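Local coordinates for agrin (Gallus gallus, PDB 1PZ8), which organises acetylcholine receptor clustering at the neuromuscular junction, a function modulated by alternative splicing and calcium binding to its laminin G-like domain, at residues A[22-27]-A[146-151]. Residues are numbered along the deposited sequence; the frame is centred on the assembly and turned at random.
Sequences YMEYHN and ALWLGG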
# COMPACT_ATOMS: atom_id res chain seq x y z
N TYR A 22 -8.10 6.15 -8.51
CA TYR A 22 -7.66 4.85 -8.01
C TYR A 22 -7.49 3.85 -9.13
O TYR A 22 -8.38 3.68 -9.95
CB TYR A 22 -8.59 4.32 -6.91
CG TYR A 22 -9.93 3.80 -7.34
CD1 TYR A 22 -10.87 4.63 -7.91
CD2 TYR A 22 -10.27 2.46 -7.14
CE1 TYR A 22 -12.12 4.14 -8.30
CE2 TYR A 22 -11.52 1.95 -7.52
CZ TYR A 22 -12.43 2.80 -8.10
OH TYR A 22 -13.66 2.32 -8.47
N MET A 23 -6.30 3.26 -9.20
CA MET A 23 -5.96 2.34 -10.26
C MET A 23 -5.88 0.90 -9.79
O MET A 23 -5.40 0.63 -8.71
CB MET A 23 -4.66 2.76 -10.91
CG MET A 23 -4.80 4.03 -11.71
SD MET A 23 -3.51 5.24 -11.39
CE MET A 23 -2.27 4.79 -12.58
N GLU A 24 -6.35 0.01 -10.65
CA GLU A 24 -6.35 -1.41 -10.39
C GLU A 24 -5.27 -2.12 -11.21
O GLU A 24 -5.11 -1.85 -12.42
CB GLU A 24 -7.73 -2.00 -10.71
CG GLU A 24 -7.89 -3.48 -10.33
CD GLU A 24 -9.19 -4.12 -10.81
OE1 GLU A 24 -9.47 -5.28 -10.43
OE2 GLU A 24 -9.94 -3.48 -11.58
N TYR A 25 -4.54 -3.00 -10.54
CA TYR A 25 -3.51 -3.82 -11.18
C TYR A 25 -3.64 -5.25 -10.68
O TYR A 25 -4.21 -5.49 -9.62
CB TYR A 25 -2.09 -3.32 -10.89
CG TYR A 25 -1.87 -1.87 -11.19
CD1 TYR A 25 -2.22 -0.90 -10.25
CD2 TYR A 25 -1.31 -1.46 -12.38
CE1 TYR A 25 -2.04 0.45 -10.50
CE2 TYR A 25 -1.10 -0.11 -12.64
CZ TYR A 25 -1.47 0.84 -11.69
OH TYR A 25 -1.31 2.17 -11.94
N HIS A 26 -3.13 -6.19 -11.46
CA HIS A 26 -3.11 -7.59 -11.08
C HIS A 26 -1.69 -8.13 -11.12
O HIS A 26 -0.92 -7.77 -12.01
CB HIS A 26 -3.98 -8.42 -12.01
CG HIS A 26 -3.99 -9.88 -11.67
ND1 HIS A 26 -2.97 -10.73 -12.01
CD2 HIS A 26 -4.89 -10.62 -10.99
CE1 HIS A 26 -3.24 -11.94 -11.56
NE2 HIS A 26 -4.40 -11.90 -10.94
N ASN A 27 -1.35 -9.01 -10.18
CA ASN A 27 -0.01 -9.60 -10.10
C ASN A 27 0.48 -10.19 -11.42
O ASN A 27 -0.19 -11.02 -12.03
CB ASN A 27 0.05 -10.70 -9.04
CG ASN A 27 0.64 -10.22 -7.74
OD1 ASN A 27 -0.08 -9.90 -6.78
ND2 ASN A 27 1.97 -10.14 -7.70
N ALA A 146 -4.75 -9.05 -6.74
CA ALA A 146 -5.21 -7.68 -6.78
C ALA A 146 -4.32 -6.70 -6.00
O ALA A 146 -3.85 -6.99 -4.89
CB ALA A 146 -6.64 -7.60 -6.27
N LEU A 147 -4.13 -5.53 -6.59
CA LEU A 147 -3.37 -4.47 -6.01
C LEU A 147 -4.00 -3.16 -6.40
O LEU A 147 -4.22 -2.91 -7.57
CB LEU A 147 -1.95 -4.50 -6.56
CG LEU A 147 -1.16 -3.22 -6.25
CD1 LEU A 147 -0.93 -3.09 -4.78
CD2 LEU A 147 0.14 -3.21 -7.00
N TRP A 148 -4.29 -2.31 -5.41
CA TRP A 148 -4.92 -1.01 -5.65
C TRP A 148 -4.01 0.14 -5.28
O TRP A 148 -3.30 0.06 -4.27
CB TRP A 148 -6.20 -0.90 -4.83
CG TRP A 148 -7.33 -1.51 -5.55
CD1 TRP A 148 -8.15 -0.91 -6.49
CD2 TRP A 148 -7.80 -2.84 -5.42
NE1 TRP A 148 -9.09 -1.80 -6.94
CE2 TRP A 148 -8.89 -3.00 -6.31
CE3 TRP A 148 -7.40 -3.93 -4.66
CZ2 TRP A 148 -9.58 -4.21 -6.46
CZ3 TRP A 148 -8.09 -5.12 -4.78
CH2 TRP A 148 -9.18 -5.24 -5.68
N LEU A 149 -4.09 1.23 -6.05
CA LEU A 149 -3.25 2.40 -5.85
C LEU A 149 -4.10 3.66 -5.79
O LEU A 149 -5.01 3.84 -6.60
CB LEU A 149 -2.22 2.49 -6.98
CG LEU A 149 -0.81 3.00 -6.70
CD1 LEU A 149 -0.09 2.07 -5.77
CD2 LEU A 149 -0.03 3.16 -7.98
N GLY A 150 -3.83 4.48 -4.77
CA GLY A 150 -4.50 5.75 -4.52
C GLY A 150 -5.83 5.68 -3.75
O GLY A 150 -6.41 6.69 -3.30
N GLY A 151 -6.34 4.47 -3.64
CA GLY A 151 -7.63 4.24 -3.05
C GLY A 151 -8.08 2.88 -3.53
O GLY A 151 -7.41 2.24 -4.33
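Edge strand 23-26 pairs antiparallel with strand 146-149 in one sheet of the laminin G-like beta sandwich. M23 with L149 and Y25 with L147 are the hydrogen-bonded pairs. E24 with W148 and H26 with A146 are non-hydrogen-bonded pairs. M23 N donates to L149 O at 3.0 Å, and L149 N donates back to M23 O. Y25 and L147 exchange the same two bonds. Y22 CA adds a CA-H...O contact to L149 O at 3.2 Å, so that oxygen meets both Y22 and M23.

The two sides of the sheet differ. Y25, L147, M23 and L149 lie on the side turned toward the other sheet. The Y25 ring meets L147 O at its edge, in plane, and its CE1 lies 4.1 Å from L149 CB. Its hydroxyl bonds to the carbonyl of L185. L147 touches V178 and L149 touches I173, both in strand 172-178 of the other sheet.

On the opposite side Y22 and E24 both lie alongside W148, near its CD1 and NE1 atoms. Y22 CD2 is 4.0 Å from W148 CD1, which lies near the tyrosine ring plane. E24 has CG anti to the backbone N (chi1 -174°) and an extended chain beyond it, which runs the side chain alongside the indole. Its CG lies 4.0 Å from W148 NE1. The carboxylate and indole planes are 11° apart, with E24 OE1 4.1 Å from W148 CZ2. W148 NE1 is buried but has no partner in the model. Four backbone bonds join the strands, and N191 grips E24 N and Y22 O from beyond the edge. Within this pair, L147 and L149 make the apolar link to the other sheet.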